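Local atomic coordinates of transcription factor GAMBIF1 (Anopheles gambiae, PDB entry 1BVO), a protein that binds DNA through its Rel homology specificity domain and probably activates transcription as a mosquito homologue of Dorsal involved in immunity. Residues I5-H10 and Q37-S42; V53-C58 and C146-L151; V59-P64 and L140-L145; H71-K76 and N98-Q103. All blocks are in the same frame, centred on the assembly; numbering follows the deposited sequence.

In the fold
All four contacts lie within the Rel homology DNA-binding domain, their centres 14 to 18 Å apart, and each touches the other three. Interaction 1 closes first along the chain, before the others open. Interaction 2 pairs strands 52-59 and 142-152 at the middle of a five-stranded sheet. Interaction 3 follows the same two strands to where they part, so it is nested inside the loop that interaction 2 closes. Interaction 4, nested deeper still, is a separate two-stranded sheet whose Leu73 packs on Val56 and Leu145. The paired strands thus share one apolar interior, while interactions 1, 3 and 4 have nearest atoms about 4 to 6 Å from the bound DNA.

Interaction 1: I5-H10 and Q37-S42; sequences ITEQPH and QKTFPS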
# COMPACT_ATOMS: atom_id res chain seq x y z
N ILE C 5 -37.16 -2.99 6.09
CA ILE C 5 -36.25 -2.48 5.07
C ILE C 5 -37.01 -2.46 3.77
O ILE C 5 -36.97 -3.42 3.00
CB ILE C 5 -35.02 -3.34 4.95
CG1 ILE C 5 -34.36 -3.42 6.32
CG2 ILE C 5 -34.10 -2.79 3.86
CD1 ILE C 5 -32.98 -3.95 6.29
N THR C 6 -37.67 -1.34 3.51
CA THR C 6 -38.50 -1.18 2.33
C THR C 6 -37.82 -1.19 0.98
O THR C 6 -38.44 -1.51 -0.04
CB THR C 6 -39.43 0.03 2.48
OG1 THR C 6 -38.66 1.23 2.65
CG2 THR C 6 -40.33 -0.17 3.70
N GLU C 7 -36.56 -0.77 0.93
CA GLU C 7 -35.84 -0.85 -0.33
C GLU C 7 -34.44 -1.21 0.08
O GLU C 7 -33.82 -0.55 0.91
CB GLU C 7 -35.89 0.42 -1.19
CG GLU C 7 -34.80 0.49 -2.27
CD GLU C 7 -35.29 0.39 -3.70
OE1 GLU C 7 -36.01 1.29 -4.17
OE2 GLU C 7 -34.91 -0.57 -4.39
N GLN C 8 -34.07 -2.39 -0.37
CA GLN C 8 -32.79 -2.99 -0.08
C GLN C 8 -31.69 -2.47 -0.95
O GLN C 8 -31.89 -2.14 -2.12
CB GLN C 8 -32.90 -4.49 -0.28
CG GLN C 8 -33.72 -5.16 0.77
CD GLN C 8 -32.90 -5.53 1.97
OE1 GLN C 8 -31.68 -5.28 2.02
NE2 GLN C 8 -33.55 -6.12 2.97
N PRO C 9 -30.49 -2.41 -0.39
CA PRO C 9 -29.36 -1.93 -1.15
C PRO C 9 -29.07 -2.87 -2.30
O PRO C 9 -29.24 -4.09 -2.19
CB PRO C 9 -28.22 -1.93 -0.12
CG PRO C 9 -28.66 -2.97 0.89
CD PRO C 9 -30.13 -2.69 1.01
N HIS C 10 -28.78 -2.28 -3.45
CA HIS C 10 -28.44 -3.08 -4.60
C HIS C 10 -27.14 -3.73 -4.17
O HIS C 10 -26.17 -3.04 -3.82
CB HIS C 10 -28.21 -2.21 -5.82
CG HIS C 10 -27.95 -3.00 -7.05
ND1 HIS C 10 -28.87 -3.14 -8.07
CD2 HIS C 10 -26.90 -3.78 -7.40
CE1 HIS C 10 -28.41 -3.96 -8.99
NE2 HIS C 10 -27.20 -4.37 -8.60
N GLN C 37 -35.59 6.55 -13.12
CA GLN C 37 -36.00 6.75 -11.72
C GLN C 37 -35.02 6.02 -10.80
O GLN C 37 -35.11 4.80 -10.60
CB GLN C 37 -37.44 6.28 -11.49
CG GLN C 37 -38.09 6.80 -10.20
CD GLN C 37 -38.43 8.29 -10.23
OE1 GLN C 37 -38.18 8.97 -11.22
NE2 GLN C 37 -39.04 8.78 -9.16
N LYS C 38 -34.04 6.77 -10.30
CA LYS C 38 -33.02 6.25 -9.39
C LYS C 38 -33.65 5.99 -8.02
O LYS C 38 -34.56 6.71 -7.61
CB LYS C 38 -31.87 7.27 -9.23
CG LYS C 38 -30.91 7.35 -10.40
CD LYS C 38 -29.69 8.23 -10.09
CE LYS C 38 -28.66 8.16 -11.22
NZ LYS C 38 -27.44 8.94 -10.93
N THR C 39 -33.16 4.97 -7.31
CA THR C 39 -33.67 4.67 -5.98
C THR C 39 -32.54 4.52 -4.97
O THR C 39 -31.37 4.45 -5.35
CB THR C 39 -34.59 3.43 -5.97
OG1 THR C 39 -33.89 2.29 -6.47
CG2 THR C 39 -35.84 3.68 -6.81
N PHE C 40 -32.91 4.46 -3.70
CA PHE C 40 -31.96 4.37 -2.60
C PHE C 40 -32.56 3.52 -1.45
O PHE C 40 -33.78 3.39 -1.35
CB PHE C 40 -31.66 5.81 -2.13
CG PHE C 40 -31.06 6.70 -3.21
CD1 PHE C 40 -29.71 6.58 -3.56
CD2 PHE C 40 -31.82 7.67 -3.87
CE1 PHE C 40 -29.13 7.39 -4.53
CE2 PHE C 40 -31.24 8.50 -4.85
CZ PHE C 40 -29.90 8.35 -5.18
N PRO C 41 -31.71 2.90 -0.59
CA PRO C 41 -32.17 2.07 0.54
C PRO C 41 -33.09 2.84 1.44
O PRO C 41 -32.85 4.01 1.73
CB PRO C 41 -30.88 1.77 1.30
CG PRO C 41 -29.87 1.73 0.26
CD PRO C 41 -30.24 2.91 -0.63
N SER C 42 -34.10 2.18 1.98
CA SER C 42 -34.99 2.88 2.87
C SER C 42 -35.63 1.96 3.88
O SER C 42 -35.76 0.75 3.67
CB SER C 42 -36.04 3.67 2.08
OG SER C 42 -36.46 3.00 0.90
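Glu7 swings CG trans to its amide nitrogen (chi1 162°) and bends at chi2, which lays the side chain over the backbone of Phe40 toward Thr39. Glu7 CG passes 3.2 Å from Phe40 O, and the Glu7 and Thr39 side chains cross at about a right angle. Glu7 OE1 arrives 3.1 Å from Thr39 CB, while Glu7 OE2 accepts a hydrogen bond from Asn32 N in the loop that leads up to Thr39. Thr6 tucks OG1 between its own N and carbonyl carbon (chi1 60°), where it can make a weak 3.1 Å hydrogen bond to Ser42 O. That oxygen also accepts from Glu7 N at 3.2 Å, and Ser42 N returns a bond of 2.9 Å to Glu7 O. The small hydroxymethyl group of Ser42 suits its place, since OG sits beside Glu7 CB on the same face. Further along, Pro9 and Pro41 meet through their rings, Pro9 CB lying 4.0 Å from Pro41 CG. Thr6 and Glu7 together oppose the single residue Ser42, a classic beta bulge, at the edge strand of a three-stranded antiparallel sheet.

Interaction 2: V53-C58 and C146-L151; sequences VVVVSC and CFQVFL
Val56 and Phe147 lie side by side and point the same way, Val56 CG2 coming 3.5 Å from Phe147 CD1. Val54, next on this face, brings CG2 to the edge of the same ring, near its plane. CG1 sits between the Val54 backbone N and carbonyl carbon (chi1 75°), which leaves CG2 trans to the N and turned to the partner strand, with Val54 CG2 3.4 Å from Val149 CG2. Beta-branched valines suit these positions, being at ease in extended backbone and offering two methyls to different neighbours on the face. Phe147, Val54 and Val149 all rest on Ile43 of strand 42-46, and the ring of Phe97 meets that of Phe147.

On the other face Val55 divides its methyls between two partners. Val55 CG2 points at the edge of the Phe150 ring, in its plane and 3.7 Å from CE2. The Val55 and Gln148 side chains lie alongside each other, Val55 CG1 3.8 Å from Gln148 OE1. A water here lies 2.9 Å from Ser57 OG, hydrogen-bonded to it, and is placed to donate to Gln148 OE1 and Val55 O, although it has more acceptors around it than protons.

Between the two faces, paired backbone bonds join Val53 to Phe150, Val55 to Gln148 and Ser57 to Cys146; Gln148 N to Val55 O measures 2.7 Å. With axes 4.6 Å apart and strand directions 160° from each other, this is a twisted antiparallel pair. The face of Val54, Val56, Phe147 and Val149 is buried in the core, and that of Val55, Gln148 and Phe150 is mixed and partly exposed, as suits the immunoglobulin-like beta sandwich of Rel proteins.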
# COMPACT_ATOMS: atom_id res chain seq x y z
N VAL C 53 -34.35 8.10 16.04
CA VAL C 53 -33.15 8.20 15.25
C VAL C 53 -32.75 6.82 14.76
O VAL C 53 -33.31 5.80 15.20
CB VAL C 53 -32.04 8.86 16.06
CG1 VAL C 53 -32.46 10.26 16.45
CG2 VAL C 53 -31.75 8.04 17.32
N VAL C 54 -31.83 6.78 13.82
CA VAL C 54 -31.36 5.52 13.29
C VAL C 54 -29.86 5.58 13.11
O VAL C 54 -29.30 6.60 12.71
CB VAL C 54 -32.04 5.18 11.95
CG1 VAL C 54 -31.47 6.04 10.82
CG2 VAL C 54 -31.88 3.70 11.63
N VAL C 55 -29.22 4.50 13.52
CA VAL C 55 -27.78 4.36 13.40
C VAL C 55 -27.54 3.28 12.38
O VAL C 55 -28.05 2.15 12.49
CB VAL C 55 -27.15 3.89 14.72
CG1 VAL C 55 -25.66 3.62 14.53
CG2 VAL C 55 -27.37 4.92 15.80
N VAL C 56 -26.76 3.61 11.37
CA VAL C 56 -26.44 2.67 10.34
C VAL C 56 -24.94 2.44 10.40
O VAL C 56 -24.17 3.38 10.61
CB VAL C 56 -26.82 3.20 8.95
CG1 VAL C 56 -26.62 2.12 7.90
CG2 VAL C 56 -28.25 3.70 8.96
N SER C 57 -24.54 1.17 10.33
CA SER C 57 -23.13 0.82 10.33
C SER C 57 -23.00 -0.51 9.60
O SER C 57 -23.99 -1.19 9.35
CB SER C 57 -22.55 0.73 11.74
OG SER C 57 -23.06 -0.38 12.47
N CYS C 58 -21.77 -0.83 9.21
CA CYS C 58 -21.48 -2.05 8.50
C CYS C 58 -21.25 -3.21 9.45
O CYS C 58 -20.46 -3.11 10.40
CB CYS C 58 -20.21 -1.89 7.68
SG CYS C 58 -20.35 -0.86 6.23
N CYS C 146 -26.36 -2.11 8.81
CA CYS C 146 -27.10 -2.43 10.01
C CYS C 146 -27.89 -1.20 10.44
O CYS C 146 -27.34 -0.09 10.53
CB CYS C 146 -26.18 -2.85 11.14
SG CYS C 146 -27.10 -3.60 12.51
N PHE C 147 -29.20 -1.37 10.64
CA PHE C 147 -30.03 -0.26 11.04
C PHE C 147 -30.49 -0.42 12.47
O PHE C 147 -31.37 -1.22 12.76
CB PHE C 147 -31.25 -0.13 10.12
CG PHE C 147 -30.90 0.04 8.66
CD1 PHE C 147 -30.68 1.30 8.13
CD2 PHE C 147 -30.79 -1.06 7.82
CE1 PHE C 147 -30.35 1.46 6.78
CE2 PHE C 147 -30.47 -0.91 6.48
CZ PHE C 147 -30.24 0.35 5.96
N GLN C 148 -29.86 0.30 13.39
CA GLN C 148 -30.30 0.22 14.77
C GLN C 148 -31.18 1.42 15.00
O GLN C 148 -30.71 2.57 14.92
CB GLN C 148 -29.15 0.33 15.74
CG GLN C 148 -28.31 -0.88 15.87
CD GLN C 148 -27.11 -0.54 16.65
OE1 GLN C 148 -26.22 0.18 16.15
NE2 GLN C 148 -27.10 -0.92 17.92
N VAL C 149 -32.46 1.18 15.28
CA VAL C 149 -33.38 2.27 15.51
C VAL C 149 -33.60 2.48 17.00
O VAL C 149 -33.65 1.51 17.77
CB VAL C 149 -34.72 2.04 14.76
CG1 VAL C 149 -35.84 2.85 15.40
CG2 VAL C 149 -34.57 2.45 13.31
N PHE C 150 -33.67 3.75 17.41
CA PHE C 150 -33.90 4.11 18.80
C PHE C 150 -35.07 5.08 18.91
O PHE C 150 -35.09 6.15 18.26
CB PHE C 150 -32.67 4.78 19.42
CG PHE C 150 -31.44 3.93 19.45
CD1 PHE C 150 -31.25 2.96 20.44
CD2 PHE C 150 -30.42 4.12 18.52
CE1 PHE C 150 -30.07 2.22 20.51
CE2 PHE C 150 -29.24 3.38 18.57
CZ PHE C 150 -29.06 2.43 19.57
N LEU C 151 -36.07 4.71 19.70
CA LEU C 151 -37.23 5.54 19.95
C LEU C 151 -36.92 6.54 21.03
O LEU C 151 -36.07 6.28 21.88
CB LEU C 151 -38.37 4.66 20.41
CG LEU C 151 -38.59 3.56 19.39
CD1 LEU C 151 -39.92 2.93 19.64
CD2 LEU C 151 -38.53 4.15 17.98
O HOH W 1 -25.92 -0.19 13.12

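Interaction 3: V59-P64 and L140-L145; sequences VTKEGP and LNAVRL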
# COMPACT_ATOMS: atom_id res chain seq x y z
N VAL C 59 -21.92 -4.32 9.18
CA VAL C 59 -21.73 -5.51 9.98
C VAL C 59 -21.32 -6.54 8.94
O VAL C 59 -21.38 -6.28 7.73
CB VAL C 59 -23.01 -5.91 10.71
CG1 VAL C 59 -23.51 -4.75 11.54
CG2 VAL C 59 -24.05 -6.37 9.72
N THR C 60 -20.86 -7.70 9.39
CA THR C 60 -20.43 -8.76 8.48
C THR C 60 -21.62 -9.45 7.76
O THR C 60 -22.73 -9.46 8.30
CB THR C 60 -19.66 -9.82 9.29
OG1 THR C 60 -20.47 -10.26 10.39
CG2 THR C 60 -18.37 -9.22 9.87
N LYS C 61 -21.39 -9.99 6.56
CA LYS C 61 -22.45 -10.71 5.82
C LYS C 61 -22.76 -11.91 6.69
O LYS C 61 -23.87 -12.47 6.71
CB LYS C 61 -21.93 -11.25 4.47
CG LYS C 61 -20.45 -11.68 4.48
CD LYS C 61 -20.21 -13.02 3.78
CE LYS C 61 -19.05 -12.93 2.80
NZ LYS C 61 -17.91 -13.84 3.08
N GLU C 62 -21.66 -12.31 7.29
CA GLU C 62 -21.42 -13.42 8.17
C GLU C 62 -22.32 -13.56 9.42
O GLU C 62 -22.65 -12.58 10.08
CB GLU C 62 -19.90 -13.34 8.52
CG GLU C 62 -19.00 -12.93 7.27
CD GLU C 62 -17.54 -12.51 7.53
OE1 GLU C 62 -17.06 -12.55 8.66
OE2 GLU C 62 -16.86 -12.12 6.56
N GLY C 63 -22.83 -14.79 9.61
CA GLY C 63 -23.66 -15.19 10.75
C GLY C 63 -24.82 -14.36 11.24
O GLY C 63 -24.78 -13.13 11.19
N PRO C 64 -25.85 -15.00 11.84
CA PRO C 64 -27.02 -14.25 12.34
C PRO C 64 -26.58 -13.23 13.40
O PRO C 64 -27.22 -12.19 13.58
CB PRO C 64 -27.93 -15.34 12.91
CG PRO C 64 -26.94 -16.31 13.45
CD PRO C 64 -25.88 -16.39 12.33
N LEU C 140 -13.36 -8.65 3.32
CA LEU C 140 -13.37 -7.24 2.96
C LEU C 140 -14.03 -6.91 1.62
O LEU C 140 -13.83 -5.81 1.08
CB LEU C 140 -11.95 -6.68 2.99
CG LEU C 140 -11.28 -6.80 4.35
CD1 LEU C 140 -9.93 -6.14 4.32
CD2 LEU C 140 -12.16 -6.17 5.43
N ASN C 141 -14.87 -7.81 1.12
CA ASN C 141 -15.56 -7.57 -0.14
C ASN C 141 -17.06 -7.65 -0.03
O ASN C 141 -17.77 -7.60 -1.04
CB ASN C 141 -15.09 -8.55 -1.19
CG ASN C 141 -14.02 -7.96 -2.05
OD1 ASN C 141 -12.90 -7.72 -1.58
ND2 ASN C 141 -14.37 -7.67 -3.31
N ALA C 142 -17.54 -7.77 1.19
CA ALA C 142 -18.97 -7.85 1.41
C ALA C 142 -19.27 -7.29 2.78
O ALA C 142 -18.46 -7.37 3.70
CB ALA C 142 -19.43 -9.28 1.30
N VAL C 143 -20.45 -6.70 2.87
CA VAL C 143 -20.91 -6.10 4.10
C VAL C 143 -22.41 -6.11 4.05
O VAL C 143 -23.01 -6.53 3.07
CB VAL C 143 -20.57 -4.59 4.17
CG1 VAL C 143 -19.08 -4.37 4.35
CG2 VAL C 143 -21.06 -3.91 2.89
N ARG C 144 -23.01 -5.67 5.13
CA ARG C 144 -24.45 -5.50 5.19
C ARG C 144 -24.59 -4.23 6.01
O ARG C 144 -23.70 -3.87 6.81
CB ARG C 144 -25.14 -6.64 5.92
CG ARG C 144 -24.98 -8.02 5.37
CD ARG C 144 -25.79 -8.93 6.29
NE ARG C 144 -25.61 -10.36 6.09
CZ ARG C 144 -26.49 -11.13 5.48
NH1 ARG C 144 -27.62 -10.62 5.01
NH2 ARG C 144 -26.26 -12.43 5.37
N LEU C 145 -25.63 -3.47 5.73
CA LEU C 145 -25.89 -2.24 6.44
C LEU C 145 -26.71 -2.66 7.65
O LEU C 145 -27.62 -3.49 7.55
CB LEU C 145 -26.72 -1.29 5.57
CG LEU C 145 -26.02 -0.87 4.28
CD1 LEU C 145 -26.98 -0.08 3.41
CD2 LEU C 145 -24.79 -0.06 4.62
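Arg144 takes hold of the carbonyl oxygen of Lys61 with two nitrogens at once, and this grip is the tight part of the contact. Arg144 NH2 reaches Lys61 O at 2.7 Å, on a lone pair in the carbonyl plane, while Arg144 NE comes to the same Lys61 O at 2.8 Å from a position tilted out of that plane. Lys61 O in turn lies almost exactly in the guanidinium plane, so the pair of bonds should restrict rotation of the group. The chain runs extended from CG to NE (chi2 -179°), which carries the guanidinium the full distance to the turning backbone. On the way Arg144 CG passes 3.7 Å from Lys61 CA. NH1 is spoken for as well, hydrogen-bonded to Ser168 O. A long side chain with several donors suits this task, because from its own strand it can bind both the loop at Lys61 and strand 159-172 at Ser168.

At its base the contact is a single antiparallel hydrogen-bonded pair: Val59 N to Arg144 O is 3.0 Å and Arg144 N to Val59 O is 3.1 Å. Val59 CG2 adds an apolar touch, 4.0 Å from Arg144 CB.

Toward the solvent side, where Lys61 is partly exposed and Gly63 and Pro64 are exposed, the contact thins to apolar touches: Lys61 CE lies 4.0 Å from Ala142 CB. Lys61 NZ turns instead to a salt bridge with Asp139.

Strand 159-172 flanks Arg144 through Val167 and Ile170, His66, further along the same loop, touches Val59 and Arg144, and Leu140 leads across to Lys107 and Val110 of helix 107-120.

Interaction 4: H71-K76 and N98-Q103; sequences HNLVGK and NNLGIQ
The side-chain amide of Asn99 is approached from both faces by Lys76: Lys76 N comes to Asn99 OD1 at 2.9 Å from one side, and Lys76 NZ to the same OD1 at 3.1 Å from the other. Neither donor lies on a lone pair, and the lysine end is poorly ordered, so the second bond is the less certain. Asn99 ND2 is engaged by Ser27 OG. An amide suits this place because it accepts from one segment while donating to another part of the fold. Trans placement of CG about chi1 (-158°) directs the Asn99 amide across to Lys76. The Gln103 and Val74 side chains cross at about a right angle, Val74 CG1 being 4.0 Å from Gln103 OE1. At the other end the His71 imidazole has Gln103 O and Ile102 CG2 obliquely beside it, and its ring meets that of His69.

Between these groups runs a short antiparallel ladder. Asn72 O accepts from Gln103 N and Val74 O from Gly101 N, both at 2.8 Å, and each is matched by a return bond. Gly101 puts no side chain beside Val74, and the valine packs on Gln103 and on Ala25. On the opposite face Leu73 and Ile102 lie side by side, Leu73 CD2 reaching 3.5 Å from Ile102 CG1.

This apolar face turns inward. Leu73 rests on Val56 and Cys58 of strand 52-59, Leu100 on Leu145 and Ile102 on Val143 of strand 142-152, while Arg117 of helix 107-120 donates to His71 O.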
# COMPACT_ATOMS: atom_id res chain seq x y z
N HIS C 71 -15.23 -1.71 7.65
CA HIS C 71 -15.59 -0.66 6.72
C HIS C 71 -16.43 0.49 7.29
O HIS C 71 -17.30 0.28 8.14
CB HIS C 71 -16.20 -1.29 5.47
CG HIS C 71 -15.21 -2.08 4.67
ND1 HIS C 71 -15.56 -2.83 3.58
CD2 HIS C 71 -13.87 -2.20 4.81
CE1 HIS C 71 -14.47 -3.37 3.04
NE2 HIS C 71 -13.44 -3.00 3.77
N ASN C 72 -16.06 1.71 6.91
CA ASN C 72 -16.75 2.91 7.38
C ASN C 72 -17.79 3.36 6.37
O ASN C 72 -17.61 3.17 5.16
CB ASN C 72 -15.75 4.05 7.58
CG ASN C 72 -14.61 3.68 8.50
OD1 ASN C 72 -14.82 3.10 9.57
ND2 ASN C 72 -13.40 3.98 8.07
N LEU C 73 -18.87 3.92 6.89
CA LEU C 73 -19.91 4.45 6.03
C LEU C 73 -19.71 5.94 6.04
O LEU C 73 -19.56 6.55 7.10
CB LEU C 73 -21.29 4.14 6.59
CG LEU C 73 -21.79 2.74 6.31
CD1 LEU C 73 -23.23 2.60 6.81
CD2 LEU C 73 -21.74 2.47 4.82
N VAL C 74 -19.61 6.53 4.86
CA VAL C 74 -19.43 7.96 4.78
C VAL C 74 -20.62 8.48 4.00
O VAL C 74 -21.25 7.73 3.25
CB VAL C 74 -18.08 8.31 4.12
CG1 VAL C 74 -16.94 7.77 4.98
CG2 VAL C 74 -18.01 7.74 2.73
N GLY C 75 -20.97 9.74 4.20
CA GLY C 75 -22.12 10.29 3.51
C GLY C 75 -22.38 11.72 3.95
O GLY C 75 -22.29 12.03 5.15
N LYS C 76 -22.72 12.58 3.00
CA LYS C 76 -22.99 13.99 3.28
C LYS C 76 -23.91 14.09 4.48
O LYS C 76 -23.78 15.02 5.29
CB LYS C 76 -23.68 14.64 2.06
CG LYS C 76 -23.23 16.04 1.69
CD LYS C 76 -22.63 16.06 0.28
CE LYS C 76 -23.66 15.65 -0.78
NZ LYS C 76 -23.20 14.57 -1.74
N ASN C 98 -30.14 8.44 0.73
CA ASN C 98 -29.76 8.81 -0.62
C ASN C 98 -28.27 9.10 -0.76
O ASN C 98 -27.76 9.16 -1.88
CB ASN C 98 -30.59 10.00 -1.08
CG ASN C 98 -30.57 11.11 -0.09
OD1 ASN C 98 -29.73 12.00 -0.17
ND2 ASN C 98 -31.41 10.99 0.94
N ASN C 99 -27.58 9.31 0.36
CA ASN C 99 -26.13 9.53 0.33
C ASN C 99 -25.50 8.68 1.42
O ASN C 99 -25.34 9.12 2.56
CB ASN C 99 -25.74 11.02 0.48
CG ASN C 99 -24.33 11.33 -0.08
OD1 ASN C 99 -23.69 12.30 0.32
ND2 ASN C 99 -23.86 10.52 -1.02
N LEU C 100 -25.28 7.41 1.08
CA LEU C 100 -24.68 6.41 1.96
C LEU C 100 -23.62 5.70 1.12
O LEU C 100 -23.94 5.00 0.15
CB LEU C 100 -25.74 5.39 2.42
CG LEU C 100 -25.60 4.66 3.77
CD1 LEU C 100 -25.59 5.67 4.91
CD2 LEU C 100 -26.76 3.70 3.92
N GLY C 101 -22.36 5.93 1.46
CA GLY C 101 -21.26 5.32 0.73
C GLY C 101 -20.43 4.41 1.61
O GLY C 101 -20.42 4.56 2.84
N ILE C 102 -19.68 3.51 0.98
CA ILE C 102 -18.88 2.57 1.74
C ILE C 102 -17.42 2.79 1.47
O ILE C 102 -16.96 2.75 0.32
CB ILE C 102 -19.34 1.14 1.43
CG1 ILE C 102 -20.81 1.02 1.79
CG2 ILE C 102 -18.55 0.13 2.24
CD1 ILE C 102 -21.46 -0.22 1.28
N GLN C 103 -16.71 3.16 2.53
CA GLN C 103 -15.28 3.40 2.46
C GLN C 103 -14.60 2.21 3.09
O GLN C 103 -14.70 1.97 4.30
CB GLN C 103 -14.91 4.68 3.20
CG GLN C 103 -13.57 5.26 2.78
CD GLN C 103 -13.47 6.74 3.10
OE1 GLN C 103 -13.05 7.12 4.20
NE2 GLN C 103 -13.87 7.59 2.14